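Local coordinates for protein cysteine desulfurase (Stenotrophomonas maltophilia, PDB 6WCI) that probably catalyses the pyridoxal-phosphate-dependent removal of sulfur from L-cysteine, leaving L-alanine and passing the sulfur to a carrier, at residues L137-E142 with G170-D175; A164-D169 with L389-V394; E322-E327 with N406-I411; V354-I359 with A395-A400. All blocks are in the same frame, centred on the assembly; numbering follows the deposited sequence.

Contact 1 (L137-E142 with G170-D175); sequences LITRME and GALDLD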
# COMPACT_ATOMS: atom_id res chain seq x y z
N LEU B 137 -8.66 7.26 -25.28
CA LEU B 137 -10.11 7.46 -25.25
C LEU B 137 -10.60 7.08 -23.85
O LEU B 137 -10.32 5.97 -23.38
CB LEU B 137 -10.79 6.62 -26.33
CG LEU B 137 -12.29 6.84 -26.54
CD1 LEU B 137 -12.56 8.27 -26.97
CD2 LEU B 137 -12.85 5.86 -27.56
N ILE B 138 -11.28 8.01 -23.19
CA ILE B 138 -11.72 7.87 -21.80
C ILE B 138 -13.21 8.19 -21.76
O ILE B 138 -13.62 9.21 -22.31
CB ILE B 138 -10.96 8.81 -20.85
CG1 ILE B 138 -9.44 8.72 -21.09
CG2 ILE B 138 -11.37 8.57 -19.39
CD1 ILE B 138 -8.65 9.71 -20.25
N THR B 139 -14.00 7.36 -21.07
CA THR B 139 -15.44 7.62 -21.06
C THR B 139 -15.79 8.76 -20.10
O THR B 139 -15.09 9.01 -19.12
CB THR B 139 -16.26 6.39 -20.67
OG1 THR B 139 -16.51 6.41 -19.26
CG2 THR B 139 -15.54 5.11 -21.04
N ARG B 140 -16.90 9.44 -20.41
CA ARG B 140 -17.41 10.53 -19.60
C ARG B 140 -17.68 10.13 -18.15
O ARG B 140 -17.68 11.00 -17.27
CB ARG B 140 -18.70 11.05 -20.26
CG ARG B 140 -19.48 12.09 -19.48
CD ARG B 140 -18.67 13.35 -19.28
NE ARG B 140 -18.30 13.98 -20.55
CZ ARG B 140 -17.73 15.17 -20.64
NH1 ARG B 140 -17.46 15.86 -19.54
NH2 ARG B 140 -17.41 15.66 -21.83
N MET B 141 -17.90 8.85 -17.87
CA MET B 141 -18.35 8.41 -16.56
C MET B 141 -17.22 7.82 -15.72
O MET B 141 -17.50 7.29 -14.63
CB MET B 141 -19.48 7.38 -16.70
CG MET B 141 -19.02 6.01 -17.18
SD MET B 141 -20.35 4.79 -17.17
CE MET B 141 -21.56 5.56 -18.26
N GLU B 142 -15.98 7.90 -16.19
CA GLU B 142 -14.85 7.32 -15.46
C GLU B 142 -14.62 8.02 -14.13
O GLU B 142 -14.89 9.22 -13.97
CB GLU B 142 -13.56 7.40 -16.29
CG GLU B 142 -13.59 6.53 -17.53
CD GLU B 142 -14.07 5.12 -17.21
OE1 GLU B 142 -13.39 4.42 -16.43
OE2 GLU B 142 -15.13 4.73 -17.73
N GLY B 170 -27.53 7.82 -18.49
CA GLY B 170 -26.34 7.31 -17.84
C GLY B 170 -25.67 6.15 -18.54
O GLY B 170 -24.71 5.58 -18.01
N ALA B 171 -26.17 5.75 -19.71
CA ALA B 171 -25.59 4.65 -20.46
C ALA B 171 -24.52 5.18 -21.40
O ALA B 171 -24.57 6.33 -21.85
CB ALA B 171 -26.67 3.91 -21.26
N LEU B 172 -23.55 4.33 -21.69
CA LEU B 172 -22.47 4.68 -22.61
C LEU B 172 -22.99 4.67 -24.05
O LEU B 172 -23.51 3.66 -24.52
CB LEU B 172 -21.32 3.69 -22.43
CG LEU B 172 -19.95 3.92 -23.06
CD1 LEU B 172 -19.22 5.11 -22.45
CD2 LEU B 172 -19.13 2.65 -22.92
N ASP B 173 -22.86 5.80 -24.75
CA ASP B 173 -23.35 5.91 -26.12
C ASP B 173 -22.48 5.08 -27.06
O ASP B 173 -21.47 5.57 -27.56
CB ASP B 173 -23.37 7.38 -26.56
CG ASP B 173 -24.02 7.60 -27.93
OD1 ASP B 173 -24.29 6.62 -28.65
OD2 ASP B 173 -24.25 8.77 -28.29
N LEU B 174 -22.90 3.84 -27.34
CA LEU B 174 -22.08 2.93 -28.14
C LEU B 174 -21.93 3.40 -29.58
O LEU B 174 -20.88 3.16 -30.20
CB LEU B 174 -22.66 1.52 -28.10
CG LEU B 174 -22.80 0.91 -26.71
CD1 LEU B 174 -23.30 -0.52 -26.79
CD2 LEU B 174 -21.48 1.00 -25.96
N ASP B 175 -22.96 4.03 -30.14
CA ASP B 175 -22.83 4.63 -31.47
C ASP B 175 -21.65 5.59 -31.50
O ASP B 175 -20.76 5.46 -32.36
CB ASP B 175 -24.11 5.37 -31.85
CG ASP B 175 -25.12 4.47 -32.52
OD1 ASP B 175 -24.78 3.30 -32.81
OD2 ASP B 175 -26.26 4.93 -32.77
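The flat peptide joining G170 to A171 is met by M141 at its oxygen: the terminal methyl CE lies 3.2 Å from G170 O, approaching at a slant to the peptide plane. No aromatic ring belongs to either segment. The other flat group that matters is the E142 carboxylate, which does not reach the other segment but holds T139 OG1 in place. Its OE2 accepts from T139 OG1 at 2.7 Å through the anti lone pair and also receives T191 N, while OE1 takes N146 ND2. T139 OG1 in turn accepts from M141 N at 3.1 Å, making an ST turn inside the type I turn T139–E142, a natural place for a residue that can both donate and accept. This turn leads the chain off its strand and aims M141 at the loop. The thioether folds back at its last torsion (chi3 59°), which brings CE near G170 O and the start of L172. Flexible and apolar, methionine suits such a winding route. T139 also offers its carbon side: L172 CD1 lies 3.7 Å from T139 CB, and the two side chains meet at about a right angle. G170 has a positive phi of 86°, which glycine adopts readily, and its oxygen has a hydrogen bond to T199 OG1. No hydrogen bond joins the two segments. D173, at the N-cap of helix 174-180, makes a weak hydrogen bond to A176 N, and L172 packs on L177 of that helix. Strand 135-139 runs between strands 185-191 and 160-164, and I138 and R140 reach F281 of the second subunit.

Contact 2 (A164-D169 with L389-V394); sequences AEITPD and LQYFGV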
# COMPACT_ATOMS: atom_id res chain seq x y z
N ALA B 164 -15.36 9.65 -24.58
CA ALA B 164 -16.47 8.84 -25.05
C ALA B 164 -17.73 9.22 -24.28
O ALA B 164 -17.78 9.08 -23.06
CB ALA B 164 -16.15 7.35 -24.89
N GLU B 165 -18.75 9.70 -25.00
CA GLU B 165 -19.87 10.35 -24.33
C GLU B 165 -20.90 9.34 -23.82
O GLU B 165 -20.90 8.16 -24.18
CB GLU B 165 -20.57 11.35 -25.27
CG GLU B 165 -19.83 12.67 -25.51
CD GLU B 165 -19.22 13.29 -24.24
OE1 GLU B 165 -19.74 13.07 -23.12
OE2 GLU B 165 -18.20 14.02 -24.37
N ILE B 166 -21.79 9.84 -22.97
CA ILE B 166 -22.88 9.05 -22.42
C ILE B 166 -24.19 9.69 -22.86
O ILE B 166 -24.23 10.86 -23.26
CB ILE B 166 -22.80 8.94 -20.89
CG1 ILE B 166 -22.96 10.31 -20.24
CG2 ILE B 166 -21.46 8.31 -20.45
CD1 ILE B 166 -23.52 10.26 -18.82
N THR B 167 -25.26 8.92 -22.80
CA THR B 167 -26.59 9.46 -23.04
C THR B 167 -27.27 9.80 -21.71
O THR B 167 -26.92 9.25 -20.66
CB THR B 167 -27.44 8.46 -23.84
OG1 THR B 167 -27.43 7.18 -23.19
CG2 THR B 167 -26.87 8.30 -25.22
N PRO B 168 -28.26 10.73 -21.73
CA PRO B 168 -28.80 11.26 -20.46
C PRO B 168 -29.35 10.24 -19.48
O PRO B 168 -29.65 10.59 -18.34
CB PRO B 168 -29.92 12.19 -20.94
CG PRO B 168 -29.49 12.63 -22.29
CD PRO B 168 -28.77 11.46 -22.90
N ASP B 169 -29.53 8.99 -19.91
CA ASP B 169 -29.93 7.94 -18.98
C ASP B 169 -28.74 7.30 -18.27
O ASP B 169 -28.92 6.33 -17.52
CB ASP B 169 -30.75 6.87 -19.72
CG ASP B 169 -29.93 6.12 -20.77
OD1 ASP B 169 -28.92 6.68 -21.25
OD2 ASP B 169 -30.30 4.98 -21.10
N LEU B 389 -20.26 14.82 -13.62
CA LEU B 389 -21.15 15.85 -13.08
C LEU B 389 -21.24 17.06 -14.01
O LEU B 389 -22.28 17.72 -14.05
CB LEU B 389 -20.67 16.28 -11.70
CG LEU B 389 -21.26 15.54 -10.50
CD1 LEU B 389 -20.68 14.14 -10.35
CD2 LEU B 389 -21.05 16.35 -9.23
N GLN B 390 -20.17 17.37 -14.74
CA GLN B 390 -20.23 18.51 -15.64
C GLN B 390 -21.20 18.26 -16.78
O GLN B 390 -21.95 19.16 -17.17
CB GLN B 390 -18.83 18.83 -16.18
N TYR B 391 -21.23 17.03 -17.31
CA TYR B 391 -22.18 16.70 -18.37
C TYR B 391 -23.62 16.87 -17.90
O TYR B 391 -24.49 17.31 -18.68
CB TYR B 391 -21.93 15.27 -18.86
CG TYR B 391 -23.06 14.68 -19.67
CD1 TYR B 391 -23.18 14.94 -21.03
CD2 TYR B 391 -24.01 13.84 -19.08
CE1 TYR B 391 -24.22 14.39 -21.77
CE2 TYR B 391 -25.03 13.29 -19.81
CZ TYR B 391 -25.14 13.56 -21.16
OH TYR B 391 -26.17 13.01 -21.88
N PHE B 392 -23.91 16.52 -16.65
CA PHE B 392 -25.28 16.67 -16.16
C PHE B 392 -25.59 18.10 -15.73
O PHE B 392 -26.77 18.45 -15.60
CB PHE B 392 -25.54 15.68 -15.02
CG PHE B 392 -25.83 14.29 -15.50
CD1 PHE B 392 -27.07 13.97 -16.05
CD2 PHE B 392 -24.87 13.30 -15.44
CE1 PHE B 392 -27.34 12.70 -16.50
CE2 PHE B 392 -25.13 12.02 -15.89
CZ PHE B 392 -26.37 11.72 -16.43
N GLY B 393 -24.57 18.93 -15.53
CA GLY B 393 -24.80 20.30 -15.13
C GLY B 393 -25.22 20.48 -13.69
O GLY B 393 -25.87 21.48 -13.36
N VAL B 394 -24.87 19.54 -12.81
CA VAL B 394 -25.23 19.63 -11.40
C VAL B 394 -23.95 19.68 -10.58
O VAL B 394 -22.96 19.02 -10.92
CB VAL B 394 -26.14 18.46 -10.97
CG1 VAL B 394 -27.36 18.39 -11.87
CG2 VAL B 394 -25.38 17.14 -10.98
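CH-pi and apolar packing join Y391 and I166. CG1 of I166 stands over one face of the tyrosine ring in a CH-pi contact, 4.0 Å from the centroid and shifted toward the rim. A chi1 of 64° sets CG1 between the backbone N and carbonyl carbon of I166, and CD1 continues the reach to 3.5 Å from Y391 CE2. The same CD1 touches F392 CE2 at 3.8 Å, so one branched side chain serves two rings. Those rings also support each other: F392 CE2 lies at the edge of the Y391 ring, while Y391 CD2 sits over a face of F392.

Polar atoms meet mainly at the ring rims. Y391 OH comes 3.2 Å from P168 CD and 3.1 Å from P168 N, but the proline nitrogen has no hydrogen to share. P168 O lies in plane at the edge of the F392 ring, 3.6 Å from CE1. E165 approaches Y391 obliquely.

Rigid proline and branched isoleucine give the aromatic pair firm, largely apolar surfaces. The direct contact is mostly van der Waals packing at the surface, and R140 adds a polar link, in a salt bridge with E165 and donating from NH1 to P387 O of helix 386-392.

Contact 3 (E322-E327 with N406-I411); sequences EAREAE and NTHAEI. With SO4 (sulfate ion), chain E.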
# COMPACT_ATOMS: atom_id res chain seq x y z
N GLU B 322 -25.58 -10.56 -6.52
CA GLU B 322 -26.15 -9.70 -7.55
C GLU B 322 -27.67 -9.73 -7.51
O GLU B 322 -28.32 -8.69 -7.63
CB GLU B 322 -25.63 -10.14 -8.92
CG GLU B 322 -26.38 -9.53 -10.09
CD GLU B 322 -25.83 -9.99 -11.42
OE1 GLU B 322 -24.97 -10.89 -11.44
OE2 GLU B 322 -26.26 -9.43 -12.46
N ALA B 323 -28.24 -10.92 -7.31
CA ALA B 323 -29.70 -11.03 -7.23
C ALA B 323 -30.23 -10.33 -5.99
O ALA B 323 -31.26 -9.65 -6.05
CB ALA B 323 -30.11 -12.50 -7.25
N ARG B 324 -29.53 -10.46 -4.87
CA ARG B 324 -29.98 -9.82 -3.64
C ARG B 324 -29.96 -8.30 -3.78
O ARG B 324 -30.94 -7.62 -3.43
CB ARG B 324 -29.08 -10.26 -2.48
CG ARG B 324 -29.17 -9.39 -1.25
CD ARG B 324 -30.50 -9.58 -0.53
NE ARG B 324 -30.45 -9.02 0.82
CZ ARG B 324 -31.47 -9.05 1.67
NH1 ARG B 324 -32.62 -9.59 1.30
NH2 ARG B 324 -31.35 -8.53 2.89
N GLU B 325 -28.86 -7.74 -4.27
CA GLU B 325 -28.77 -6.29 -4.34
C GLU B 325 -29.68 -5.72 -5.44
O GLU B 325 -30.06 -4.55 -5.37
CB GLU B 325 -27.31 -5.87 -4.53
CG GLU B 325 -26.43 -6.26 -3.33
CD GLU B 325 -24.96 -5.96 -3.54
OE1 GLU B 325 -24.18 -6.08 -2.55
OE2 GLU B 325 -24.58 -5.60 -4.67
N ALA B 326 -30.05 -6.53 -6.44
CA ALA B 326 -31.03 -6.09 -7.42
C ALA B 326 -32.42 -5.97 -6.80
O ALA B 326 -33.17 -5.04 -7.10
CB ALA B 326 -31.05 -7.04 -8.61
N GLU B 327 -32.79 -6.90 -5.91
CA GLU B 327 -34.03 -6.75 -5.15
C GLU B 327 -33.97 -5.49 -4.29
O GLU B 327 -34.89 -4.67 -4.31
CB GLU B 327 -34.28 -7.99 -4.29
CG GLU B 327 -35.58 -7.97 -3.51
CD GLU B 327 -35.74 -9.19 -2.62
OE1 GLU B 327 -34.88 -10.10 -2.68
OE2 GLU B 327 -36.72 -9.25 -1.85
N ASN B 406 -27.36 -4.93 3.62
CA ASN B 406 -28.46 -4.05 3.95
C ASN B 406 -29.78 -4.82 3.86
O ASN B 406 -29.83 -5.94 3.33
CB ASN B 406 -28.49 -2.84 3.01
CG ASN B 406 -27.30 -1.92 3.21
OD1 ASN B 406 -26.54 -1.66 2.28
ND2 ASN B 406 -27.15 -1.42 4.44
N THR B 407 -30.84 -4.22 4.38
CA THR B 407 -32.13 -4.89 4.48
C THR B 407 -33.24 -4.02 3.89
O THR B 407 -33.09 -2.81 3.73
CB THR B 407 -32.48 -5.23 5.94
OG1 THR B 407 -32.75 -4.01 6.65
CG2 THR B 407 -31.33 -5.97 6.61
N HIS B 408 -34.37 -4.67 3.59
CA HIS B 408 -35.55 -3.94 3.14
C HIS B 408 -36.10 -3.04 4.23
O HIS B 408 -36.61 -1.95 3.95
CB HIS B 408 -36.62 -4.93 2.67
CG HIS B 408 -36.24 -5.67 1.43
ND1 HIS B 408 -36.13 -5.05 0.20
CD2 HIS B 408 -35.94 -6.97 1.22
CE1 HIS B 408 -35.77 -5.93 -0.71
NE2 HIS B 408 -35.64 -7.11 -0.12
N ALA B 409 -35.97 -3.48 5.49
CA ALA B 409 -36.38 -2.65 6.62
C ALA B 409 -35.58 -1.35 6.67
O ALA B 409 -36.14 -0.27 6.87
CB ALA B 409 -36.22 -3.43 7.92
N GLU B 410 -34.25 -1.44 6.49
CA GLU B 410 -33.44 -0.23 6.43
C GLU B 410 -33.90 0.69 5.31
O GLU B 410 -33.93 1.91 5.49
CB GLU B 410 -31.96 -0.59 6.24
CG GLU B 410 -31.25 -1.05 7.51
CD GLU B 410 -29.85 -1.50 7.19
OE1 GLU B 410 -29.60 -1.80 6.00
OE2 GLU B 410 -28.99 -1.53 8.11
N ILE B 411 -34.22 0.12 4.15
CA ILE B 411 -34.74 0.93 3.04
C ILE B 411 -35.95 1.74 3.51
O ILE B 411 -36.05 2.94 3.25
CB ILE B 411 -35.10 0.04 1.84
CG1 ILE B 411 -33.83 -0.52 1.18
CG2 ILE B 411 -35.92 0.82 0.80
CD1 ILE B 411 -34.09 -1.63 0.19
S SO4 E . -34.61 -8.37 4.55
O1 SO4 E . -33.61 -8.99 5.40
O2 SO4 E . -33.97 -7.42 3.65
O3 SO4 E . -35.59 -7.66 5.37
O4 SO4 E . -35.24 -9.43 3.76
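R324 carries the larger share of partners, its NH2 divided between N406 O, through a weak hydrogen bond of 3.0 Å, and O2 of a sulfate ion, probably from the crystallisation liquor, at 2.9 Å. With CG opposite the backbone N (chi1 163°) and a bend at chi2, the side chain leaves helix 318-336 toward the start of helix 408-422; NE is fixed by F404 O, and W26 adds a cation-pi contact. Arginine suits the place because one planar group can serve carbonyl and anion together. Sulfate O2 is gripped a second time by H408 N at 2.8 Å, a nearly straight bond from the first helical turn.

E327, by contrast, is exposed to solvent: it stretches across H408 at about a right angle and takes a weak hydrogen bond of 3.0 Å from H408 NE2 to its OE2, the carboxylate turned 43° from the ring. The other ring nitrogen, ND1, is hydrogen-bonded to H331 ND1, which helps fix the ring's rotation.

At the same helix start, T407 OG1 accepts from E410 N at 3.0 Å, and E410 OE1 accepts in return from T407 N and, on the opposite face of its carboxylate, from N406 ND2; N406 OD1 accepts from A403 N. This is a capping box, and the anion bound beside it is characteristic of a helix N-terminus, where backbone N-H groups and an arginine would be expected to favour negative charge.

Contact 4 (V354-I359 with A395-A400); sequences VVSFLI and AATCRA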
# COMPACT_ATOMS: atom_id res chain seq x y z
N VAL B 354 -26.55 1.26 -6.86
CA VAL B 354 -26.04 2.60 -6.56
C VAL B 354 -27.03 3.61 -7.13
O VAL B 354 -27.39 3.53 -8.31
CB VAL B 354 -24.63 2.81 -7.15
CG1 VAL B 354 -24.17 4.24 -6.97
CG2 VAL B 354 -23.65 1.83 -6.51
N VAL B 355 -27.47 4.55 -6.30
CA VAL B 355 -28.47 5.54 -6.70
C VAL B 355 -27.96 6.92 -6.33
O VAL B 355 -27.87 7.26 -5.14
CB VAL B 355 -29.84 5.28 -6.05
CG1 VAL B 355 -30.80 6.39 -6.41
CG2 VAL B 355 -30.39 3.92 -6.45
N SER B 356 -27.61 7.73 -7.33
CA SER B 356 -27.31 9.13 -7.13
C SER B 356 -28.54 9.94 -7.51
O SER B 356 -29.14 9.70 -8.57
CB SER B 356 -26.10 9.56 -7.97
OG SER B 356 -24.90 8.95 -7.53
N PHE B 357 -28.93 10.90 -6.67
CA PHE B 357 -30.19 11.60 -6.89
C PHE B 357 -30.10 13.04 -6.40
O PHE B 357 -29.24 13.40 -5.59
CB PHE B 357 -31.37 10.89 -6.20
CG PHE B 357 -31.27 10.89 -4.69
CD1 PHE B 357 -30.57 9.90 -4.03
CD2 PHE B 357 -31.90 11.87 -3.94
CE1 PHE B 357 -30.48 9.89 -2.65
CE2 PHE B 357 -31.81 11.86 -2.56
CZ PHE B 357 -31.10 10.87 -1.91
N LEU B 358 -31.02 13.86 -6.91
CA LEU B 358 -31.21 15.23 -6.47
C LEU B 358 -32.68 15.43 -6.14
O LEU B 358 -33.54 14.66 -6.57
CB LEU B 358 -30.78 16.24 -7.55
CG LEU B 358 -29.29 16.49 -7.77
CD1 LEU B 358 -29.13 17.57 -8.82
CD2 LEU B 358 -28.64 16.92 -6.47
N ILE B 359 -32.96 16.47 -5.36
CA ILE B 359 -34.34 16.86 -5.05
C ILE B 359 -34.46 18.37 -5.20
O ILE B 359 -33.57 19.11 -4.78
CB ILE B 359 -34.76 16.40 -3.64
CG1 ILE B 359 -34.61 14.88 -3.50
CG2 ILE B 359 -36.19 16.80 -3.35
CD1 ILE B 359 -34.79 14.36 -2.09
N ALA B 395 -23.96 20.47 -9.51
CA ALA B 395 -22.75 20.65 -8.72
C ALA B 395 -22.51 19.50 -7.76
O ALA B 395 -21.40 19.36 -7.24
CB ALA B 395 -22.81 21.97 -7.95
N ALA B 396 -23.53 18.69 -7.49
CA ALA B 396 -23.42 17.60 -6.53
C ALA B 396 -24.64 16.71 -6.67
O ALA B 396 -25.64 17.08 -7.30
CB ALA B 396 -23.30 18.12 -5.10
N THR B 397 -24.55 15.52 -6.10
CA THR B 397 -25.68 14.62 -5.95
C THR B 397 -25.60 13.98 -4.57
O THR B 397 -24.55 13.99 -3.92
CB THR B 397 -25.72 13.51 -7.01
OG1 THR B 397 -24.61 12.62 -6.81
CG2 THR B 397 -25.68 14.08 -8.42
N CYS B 398 -26.72 13.44 -4.13
CA CYS B 398 -26.75 12.61 -2.94
C CYS B 398 -26.76 11.15 -3.39
O CYS B 398 -27.52 10.78 -4.28
CB CYS B 398 -27.97 12.91 -2.07
SG CYS B 398 -27.84 12.23 -0.41
N ARG B 399 -25.89 10.34 -2.80
CA ARG B 399 -25.68 8.99 -3.29
C ARG B 399 -25.92 7.99 -2.18
O ARG B 399 -25.21 8.00 -1.17
CB ARG B 399 -24.28 8.81 -3.87
CG ARG B 399 -24.10 7.46 -4.53
CD ARG B 399 -22.64 7.19 -4.89
NE ARG B 399 -21.79 7.18 -3.70
CZ ARG B 399 -20.47 7.02 -3.72
NH1 ARG B 399 -19.85 6.86 -4.88
NH2 ARG B 399 -19.77 7.02 -2.59
N ALA B 400 -26.91 7.13 -2.37
CA ALA B 400 -27.12 5.97 -1.52
C ALA B 400 -26.64 4.75 -2.29
O ALA B 400 -26.99 4.58 -3.46
CB ALA B 400 -28.59 5.83 -1.13
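F357 and C398 face each other across an antiparallel beta pair in the smaller, six-stranded mixed sheet, built mostly of C-terminal strands. C398 CB lies over one face of the phenyl ring, 4.0 Å from its centroid and offset toward the rim, and SG stands oblique to the ring in a sulfur-aromatic contact. With CG between the backbone N and carbonyl carbon (chi1 65°), the F357 ring turns toward C398 on the neighbouring strand, and a small cysteine leaves room. V355 and A400 share this face, where both meet F332 of helix 318-336.

The opposite face carries S356 and R399, a non-hydrogen-bonded pair whose CA atoms are 4.2 Å apart. Here the aliphatic part of R399 runs alongside the serine, its CG 3.4 Å from S356 OG, and CD goes on to touch V354 CG1. The polar ends have partners elsewhere: S356 OG binds V196 O, and R399 NH1 binds N195 O. Serine is short enough to let the long arginine pass. T397 OG1, near S356 CB at 3.6 Å, is bonded to H383 NE2, next to C384, which is oxidised to S-hydroxycysteine.

Where strand 397-401 begins, L358 CD2 lies 3.1 Å from A396 O. The strands, 145° apart in direction, are stitched at V355–A400 and F357–C398 by two bonds each; in the second pair F357 N reaches C398 O at 2.8 Å, in the carbonyl plane.

Overall arrangement
Along the chain contacts 1 and 2 interleave; contact 1 closes before 3 and 4 open, contact 2 interleaves with both, and both segments of contact 4 fall between those of contact 3. Contact 1 lies at the end of strand 135-139, next to edge strand 160-164 of the seven-stranded sheet; contact 4 lies in the six-stranded one. Contact 2, whose centre is 9 Å from that of contact 1 and 14 Å from that of contact 4, bridges them: R140 N lies 2.8 Å from A164 O, and V394 packs on L358. Contacts 3 and 4 are about 7 Å apart at their nearest atoms and do not touch. The set ties the two sheets together, as in class-V aminotransferase folds.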